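Local coordinates for protein phytochrome Response Regulator RcpA (Tolypothrix sp. PCC 7601, PDB 1K68) that probably acts as a phytochrome-associated response regulator, a single CheY-like receiver domain that is phosphorylated on an aspartate beside a bound magnesium ion, at residues A23-T26 with V27-V31; I100-S103 with Y104-V108; Q120-Q123 with I124-I128. One frame throughout, in Å; residues are numbered along the deposited sequence.

Interaction 1 of 3, residues A23-T26 with V27-V31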
loop_
_atom_site.group_PDB
_atom_site.type_symbol
_atom_site.label_atom_id
_atom_site.label_comp_id
_atom_site.label_asym_id
_atom_site.label_seq_id
_atom_site.Cartn_x
_atom_site.Cartn_y
_atom_site.Cartn_z
ATOM N N ALA A 23 2.140 -9.952 0.963
ATOM C CA ALA A 23 2.779 -9.988 2.275
ATOM C C ALA A 23 1.820 -10.509 3.337
ATOM O O ALA A 23 2.250 -11.034 4.364
ATOM C CB ALA A 23 3.279 -8.597 2.660
ATOM N N ASN A 24 0.522 -10.365 3.089
ATOM C CA ASN A 24 -0.480 -10.827 4.043
ATOM C C ASN A 24 -0.936 -12.247 3.749
ATOM O O ASN A 24 -2.083 -12.609 4.008
ATOM C CB ASN A 24 -1.685 -9.887 4.050
ATOM C CG ASN A 24 -1.354 -8.528 4.629
ATOM O OD1 ASN A 24 -0.842 -8.425 5.746
ATOM N ND2 ASN A 24 -1.645 -7.475 3.874
ATOM N N SER A 25 -0.025 -13.048 3.209
ATOM C CA SER A 25 -0.319 -14.436 2.886
ATOM C C SER A 25 -0.227 -15.292 4.147
ATOM O O SER A 25 0.397 -14.895 5.130
ATOM C CB SER A 25 0.670 -14.946 1.835
ATOM O OG SER A 25 2.009 -14.715 2.240
ATOM N N THR A 26 -0.855 -16.463 4.116
ATOM C CA THR A 26 -0.839 -17.369 5.262
ATOM C C THR A 26 0.495 -18.107 5.337
ATOM O O THR A 26 0.789 -18.781 6.323
ATOM C CB THR A 26 -1.972 -18.408 5.169
ATOM O OG1 THR A 26 -1.747 -19.262 4.042
ATOM C CG2 THR A 26 -3.319 -17.712 5.009
ATOM N N VAL A 27 1.294 -17.973 4.286
ATOM C CA VAL A 27 2.604 -18.609 4.218
ATOM C C VAL A 27 3.569 -17.635 3.557
ATOM O O VAL A 27 3.347 -17.216 2.426
ATOM C CB VAL A 27 2.565 -19.895 3.373
ATOM C CG1 VAL A 27 3.942 -20.537 3.346
ATOM C CG2 VAL A 27 1.535 -20.856 3.936
ATOM N N PRO A 28 4.654 -17.259 4.255
ATOM C CA PRO A 28 5.652 -16.324 3.721
ATOM C C PRO A 28 6.197 -16.721 2.345
ATOM O O PRO A 28 6.490 -17.893 2.093
ATOM C CB PRO A 28 6.736 -16.333 4.797
ATOM C CG PRO A 28 5.952 -16.559 6.047
ATOM C CD PRO A 28 4.997 -17.655 5.632
ATOM N N HIS A 29 6.324 -15.735 1.459
ATOM C CA HIS A 29 6.838 -15.960 0.110
ATOM C C HIS A 29 7.931 -14.947 -0.162
ATOM O O HIS A 29 8.091 -13.981 0.578
ATOM C CB HIS A 29 5.743 -15.753 -0.941
ATOM C CG HIS A 29 4.501 -16.543 -0.695
ATOM N ND1 HIS A 29 4.498 -17.918 -0.582
ATOM C CD2 HIS A 29 3.209 -16.158 -0.561
ATOM C CE1 HIS A 29 3.266 -18.343 -0.391
ATOM N NE2 HIS A 29 2.460 -17.290 -0.375
ATOM N N GLU A 30 8.687 -15.164 -1.229
ATOM C CA GLU A 30 9.728 -14.221 -1.601
ATOM C C GLU A 30 9.263 -13.517 -2.863
ATOM O O GLU A 30 8.941 -14.165 -3.854
ATOM C CB GLU A 30 11.052 -14.932 -1.869
ATOM C CG GLU A 30 12.063 -14.038 -2.554
ATOM C CD GLU A 30 13.388 -14.726 -2.808
ATOM O OE1 GLU A 30 13.394 -15.856 -3.344
ATOM O OE2 GLU A 30 14.430 -14.125 -2.481
ATOM N N VAL A 31 9.222 -12.191 -2.827
ATOM C CA VAL A 31 8.784 -11.432 -3.981
ATOM C C VAL A 31 9.912 -10.616 -4.575
ATOM O O VAL A 31 10.460 -9.730 -3.919
ATOM C CB VAL A 31 7.637 -10.472 -3.615
ATOM C CG1 VAL A 31 7.082 -9.818 -4.874
ATOM C CG2 VAL A 31 6.543 -11.231 -2.876
#
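Ser-25 sets its hydroxyl against Val-27 O and the ring of His-29. The contact is local: it lies in the connection between helix 12-23 and strand 30-34 of the receiver domain. The first torsion of Ser-25, 53°, tucks OG in between its own N and carbonyl carbon. From there OG comes within 2.8 Å of Val-27 O. It can also reach Leu-22 O at the end of the helix, and the geometry leaves open which carbonyl takes its proton.

His-29 lies beside the serine. Its CD2 is 3.4 Å from Ser-25 OG, and the hydroxyl approaches the ring obliquely. Chi1 of -53° puts the imidazole beside its own backbone N. This brings one ring face over the carbonyl carbon of Val-27, which sits 4.0 Å from the ring plane and over the ring centre. The ring's NE2 is hydrogen-bonded outside the bend, to Glu-129 on helix 118-135.

Thr-26 and Val-27 form the outer part of the bend. Val-27 CG2 lies 3.2 Å from Thr-26 O and 3.7 Å from Thr-26 OG1.

One serine hydroxyl thus stands between two carbonyl oxygens and a histidine ring. It has one proton to offer, and that proton probably alternates between the carbonyl at the helix end and the one in the turn, or is shared by them.

Interaction 2 of 3, residues I100-S103 with Y104-V108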
loop_
_atom_site.group_PDB
_atom_site.type_symbol
_atom_site.label_atom_id
_atom_site.label_comp_id
_atom_site.label_asym_id
_atom_site.label_seq_id
_atom_site.Cartn_x
_atom_site.Cartn_y
_atom_site.Cartn_z
ATOM N N ILE A 100 -6.240 -9.709 -24.663
ATOM C CA ILE A 100 -6.779 -10.894 -24.024
ATOM C C ILE A 100 -6.609 -12.119 -24.912
ATOM O O ILE A 100 -6.077 -13.149 -24.488
ATOM C CB ILE A 100 -8.267 -10.694 -23.682
ATOM C CG1 ILE A 100 -8.406 -9.582 -22.632
ATOM C CG2 ILE A 100 -8.859 -11.992 -23.190
ATOM C CD1 ILE A 100 -9.843 -9.142 -22.371
ATOM N N PHE A 101 -7.063 -12.005 -26.151
ATOM C CA PHE A 101 -6.960 -13.105 -27.094
ATOM C C PHE A 101 -5.513 -13.506 -27.331
ATOM O O PHE A 101 -5.168 -14.680 -27.266
ATOM C CB PHE A 101 -7.583 -12.720 -28.436
ATOM C CG PHE A 101 -7.520 -13.814 -29.471
ATOM C CD1 PHE A 101 -8.583 -14.697 -29.640
ATOM C CD2 PHE A 101 -6.378 -13.993 -30.245
ATOM C CE1 PHE A 101 -8.509 -15.739 -30.566
ATOM C CE2 PHE A 101 -6.294 -15.032 -31.172
ATOM C CZ PHE A 101 -7.360 -15.908 -31.329
ATOM N N HIS A 102 -4.665 -12.530 -27.616
ATOM C CA HIS A 102 -3.269 -12.832 -27.893
ATOM C C HIS A 102 -2.577 -13.500 -26.710
ATOM O O HIS A 102 -1.842 -14.468 -26.881
ATOM C CB HIS A 102 -2.529 -11.556 -28.300
ATOM C CG HIS A 102 -1.201 -11.805 -28.948
ATOM N ND1 HIS A 102 -1.041 -12.670 -30.008
ATOM C CD2 HIS A 102 0.024 -11.275 -28.704
ATOM C CE1 HIS A 102 0.227 -12.661 -30.393
ATOM N NE2 HIS A 102 0.891 -11.825 -29.618
ATOM N N SER A 103 -2.820 -13.000 -25.505
ATOM C CA SER A 103 -2.185 -13.580 -24.326
ATOM C C SER A 103 -2.543 -15.051 -24.157
ATOM O O SER A 103 -1.675 -15.885 -23.904
ATOM C CB SER A 103 -2.576 -12.799 -23.071
ATOM O OG SER A 103 -2.061 -11.478 -23.118
ATOM N N TYR A 104 -3.816 -15.395 -24.299
ATOM C CA TYR A 104 -4.170 -16.792 -24.135
ATOM C C TYR A 104 -3.616 -17.611 -25.289
ATOM O O TYR A 104 -3.178 -18.743 -25.101
ATOM C CB TYR A 104 -5.689 -16.968 -24.014
ATOM C CG TYR A 104 -6.195 -16.710 -22.608
ATOM C CD1 TYR A 104 -6.852 -15.522 -22.284
ATOM C CD2 TYR A 104 -5.984 -17.649 -21.588
ATOM C CE1 TYR A 104 -7.282 -15.268 -20.974
ATOM C CE2 TYR A 104 -6.408 -17.406 -20.278
ATOM C CZ TYR A 104 -7.058 -16.215 -19.984
ATOM O OH TYR A 104 -7.493 -15.972 -18.706
ATOM N N ASP A 105 -3.605 -17.022 -26.481
ATOM C CA ASP A 105 -3.096 -17.721 -27.649
ATOM C C ASP A 105 -1.606 -18.024 -27.498
ATOM O O ASP A 105 -1.120 -19.022 -28.029
ATOM C CB ASP A 105 -3.339 -16.884 -28.900
ATOM C CG ASP A 105 -3.386 -17.723 -30.152
ATOM O OD1 ASP A 105 -4.254 -18.622 -30.236
ATOM O OD2 ASP A 105 -2.555 -17.485 -31.051
ATOM N N LEU A 106 -0.890 -17.174 -26.766
ATOM C CA LEU A 106 0.549 -17.368 -26.540
ATOM C C LEU A 106 0.806 -18.330 -25.378
ATOM O O LEU A 106 1.954 -18.577 -25.006
ATOM C CB LEU A 106 1.228 -16.029 -26.245
ATOM C CG LEU A 106 1.366 -15.012 -27.376
ATOM C CD1 LEU A 106 1.874 -13.705 -26.798
ATOM C CD2 LEU A 106 2.328 -15.541 -28.445
ATOM N N HIS A 107 -0.277 -18.857 -24.812
ATOM C CA HIS A 107 -0.239 -19.797 -23.695
ATOM C C HIS A 107 -0.081 -19.215 -22.306
ATOM O O HIS A 107 0.454 -19.879 -21.421
ATOM C CB HIS A 107 0.831 -20.879 -23.908
ATOM C CG HIS A 107 0.463 -21.890 -24.948
ATOM N ND1 HIS A 107 -0.622 -22.731 -24.813
ATOM C CD2 HIS A 107 1.007 -22.169 -26.156
ATOM C CE1 HIS A 107 -0.730 -23.480 -25.892
ATOM N NE2 HIS A 107 0.248 -23.158 -26.725
ATOM N N VAL A 108 -0.539 -17.987 -22.094
ATOM C CA VAL A 108 -0.465 -17.410 -20.751
ATOM C C VAL A 108 -1.343 -18.361 -19.922
ATOM O O VAL A 108 -2.306 -18.939 -20.454
ATOM C CB VAL A 108 -1.047 -15.963 -20.703
ATOM C CG1 VAL A 108 -2.596 -15.996 -20.695
ATOM C CG2 VAL A 108 -0.513 -15.233 -19.485
#
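Ser-103 stands where helix 97-105 ends, and its carbonyl takes the N-H of Val-108 in a Schellman motif. This helix is the crossover of the beta-alpha-beta unit that runs from strand 88-92 to strand 110-113. Val-108 N reaches Ser-103 O at 3.0 Å, and His-107 N bonds back to Tyr-104 O. His-107 takes the positive phi of 82° that the motif needs. Ser-103 O receives a second, weak bond from Leu-106 N. On the same end Ser-103 CB lies 4.0 Å from Val-108 CG1. The serine hydroxyl turns back into the helix and bonds to Asp-99 O. Leu-74 of helix 70-79 touches Ser-103, Leu-106 and Val-108.

Tyr-104 bonds through its N to Ile-100 O. Its ring runs alongside Ile-100, pointing the same way, and CD1 lies 4.2 Å from Ile-100 CG2. The same CD1 is 3.3 Å from Ile-100 O, which sits at the ring edge. The phenol OH is bonded to the backbone N of Tyr-111, so the ring links the helix to strand 110-113.

His-102 is on the more exposed side. Its CG is anti to the backbone N, chi1 -165°, which lays the imidazole over the next turn, beside Leu-106. The leucine N bonds to His-102 O. The leucine methyl makes a CH-pi contact: CD1 lies over one face, 3.8 Å from the ring centroid and 28° off the ring normal.

Interaction 3 of 3, residues Q120-Q123 with I124-I128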
loop_
_atom_site.group_PDB
_atom_site.type_symbol
_atom_site.label_atom_id
_atom_site.label_comp_id
_atom_site.label_asym_id
_atom_site.label_seq_id
_atom_site.Cartn_x
_atom_site.Cartn_y
_atom_site.Cartn_z
ATOM N N GLN A 120 -10.600 -3.772 -4.220
ATOM C CA GLN A 120 -10.971 -4.907 -5.060
ATOM C C GLN A 120 -9.701 -5.546 -5.613
ATOM O O GLN A 120 -9.532 -6.762 -5.568
ATOM C CB GLN A 120 -11.863 -4.456 -6.220
ATOM C CG GLN A 120 -13.356 -4.485 -5.913
ATOM C CD GLN A 120 -14.194 -3.968 -7.072
ATOM O OE1 GLN A 120 -13.940 -4.296 -8.235
ATOM N NE2 GLN A 120 -15.201 -3.164 -6.758
ATOM N N LEU A 121 -8.805 -4.711 -6.124
ATOM C CA LEU A 121 -7.546 -5.199 -6.677
ATOM C C LEU A 121 -6.775 -5.927 -5.582
ATOM O O LEU A 121 -6.185 -6.981 -5.819
ATOM C CB LEU A 121 -6.722 -4.031 -7.212
ATOM C CG LEU A 121 -5.311 -4.332 -7.716
ATOM C CD1 LEU A 121 -5.346 -5.344 -8.856
ATOM C CD2 LEU A 121 -4.681 -3.040 -8.176
ATOM N N PHE A 122 -6.784 -5.363 -4.378
ATOM C CA PHE A 122 -6.090 -5.988 -3.263
ATOM C C PHE A 122 -6.647 -7.398 -3.069
ATOM O O PHE A 122 -5.899 -8.349 -2.883
ATOM C CB PHE A 122 -6.290 -5.172 -1.986
ATOM C CG PHE A 122 -5.399 -5.593 -0.845
ATOM C CD1 PHE A 122 -4.125 -5.050 -0.706
ATOM C CD2 PHE A 122 -5.834 -6.528 0.086
ATOM C CE1 PHE A 122 -3.297 -5.427 0.351
ATOM C CE2 PHE A 122 -5.018 -6.918 1.146
ATOM C CZ PHE A 122 -3.745 -6.366 1.279
ATOM N N GLN A 123 -7.969 -7.533 -3.133
ATOM C CA GLN A 123 -8.589 -8.840 -2.951
ATOM C C GLN A 123 -8.306 -9.770 -4.127
ATOM O O GLN A 123 -8.268 -10.982 -3.970
ATOM C CB GLN A 123 -10.094 -8.687 -2.731
ATOM C CG GLN A 123 -10.443 -8.044 -1.388
ATOM C CD GLN A 123 -9.820 -8.786 -0.210
ATOM O OE1 GLN A 123 -9.971 -10.003 -0.079
ATOM N NE2 GLN A 123 -9.116 -8.055 0.651
ATOM N N ILE A 124 -8.097 -9.201 -5.304
ATOM C CA ILE A 124 -7.779 -10.010 -6.467
ATOM C C ILE A 124 -6.388 -10.610 -6.282
ATOM O O ILE A 124 -6.171 -11.793 -6.542
ATOM C CB ILE A 124 -7.817 -9.161 -7.757
ATOM C CG1 ILE A 124 -9.260 -9.045 -8.251
ATOM C CG2 ILE A 124 -6.921 -9.762 -8.819
ATOM C CD1 ILE A 124 -9.410 -8.242 -9.510
ATOM N N VAL A 125 -5.438 -9.799 -5.829
ATOM C CA VAL A 125 -4.092 -10.316 -5.633
ATOM C C VAL A 125 -4.130 -11.425 -4.592
ATOM O O VAL A 125 -3.416 -12.420 -4.712
ATOM C CB VAL A 125 -3.120 -9.212 -5.184
ATOM C CG1 VAL A 125 -1.739 -9.809 -4.902
ATOM C CG2 VAL A 125 -3.025 -8.144 -6.267
ATOM N N LYS A 126 -4.974 -11.257 -3.576
ATOM C CA LYS A 126 -5.106 -12.267 -2.532
ATOM C C LYS A 126 -5.643 -13.550 -3.153
ATOM O O LYS A 126 -5.256 -14.643 -2.763
ATOM C CB LYS A 126 -6.059 -11.798 -1.422
ATOM C CG LYS A 126 -5.573 -10.582 -0.649
ATOM C CD LYS A 126 -4.232 -10.835 0.028
ATOM C CE LYS A 126 -4.335 -11.868 1.148
ATOM N NZ LYS A 126 -3.012 -12.114 1.792
ATOM N N GLY A 127 -6.545 -13.410 -4.117
ATOM C CA GLY A 127 -7.092 -14.586 -4.766
ATOM C C GLY A 127 -6.016 -15.277 -5.586
ATOM O O GLY A 127 -5.951 -16.503 -5.643
ATOM N N ILE A 128 -5.168 -14.482 -6.225
ATOM C CA ILE A 128 -4.087 -15.034 -7.025
ATOM C C ILE A 128 -3.164 -15.852 -6.127
ATOM O O ILE A 128 -2.835 -16.996 -6.433
ATOM C CB ILE A 128 -3.288 -13.911 -7.707
ATOM C CG1 ILE A 128 -4.151 -13.248 -8.781
ATOM C CG2 ILE A 128 -2.004 -14.465 -8.329
ATOM C CD1 ILE A 128 -3.523 -12.024 -9.385
#
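Phe-122 lays its ring alongside the aliphatic part of Lys-126, one turn further along helix 118-135. Both side chains point the same way. Ring atom CE2 is 4.1 Å from Lys-126 CG. Phe-122 CG is anti to its backbone N, chi1 -169°, which brings the ring alongside the next turn. Lys-126 CG also sits 3.2 Å from Phe-122 O, the carbonyl that accepts Lys-126 N at 3.1 Å.

Past CG the lysine chain bends twice, with chi2 -59° and chi3 -67°. This leads NZ away from the helix to Asn-24 O and Ala-21 O, at the C-terminal end of helix 12-23. With a methionine in place of Lys-126, these two carbonyls would probably lose a shared charged donor, and the end of helix 12-23 would be less firmly joined to helix 118-135.

Leu-121 and Val-125 form the inner side. Val-125 N bonds to Leu-121 O at 2.9 Å, and Val-125 CG2 rests 3.4 Å from the same oxygen. Both side chains pack on helix 12-23, Leu-121 on Leu-17 and Val-125 on Ala-21 and Leu-22. Ile-124 faces Ile-112 of strand 110-113, and its N bonds to Gln-120 O at 2.8 Å. Phe-122 also packs on Pro-81 of the second subunit, at the dimer interface.

Lys-126 thus works in two ways. Its carbons line a phenyl ring, and its ammonium group is likely to be favoured by the negative end of a neighbouring helix dipole.

All three contacts are local, and they follow one another along the chain without nesting or crossing. Interaction 1 closes the turn between helix 12-23 and the edge strand 30-34. Interaction 2 ends helix 97-105 and turns the chain toward strand 110-113, at the other edge of the parallel sheet. Interaction 3 closes no loop; it spans successive turns within the last helix, 118-135. Interactions 1 and 3 touch, with centres about 13 Å apart, and so tie the loop after the first helix to the last helix. Interaction 2 lies on the opposite side of the chain's centre from interaction 1, their nearest atoms about 17 Å apart.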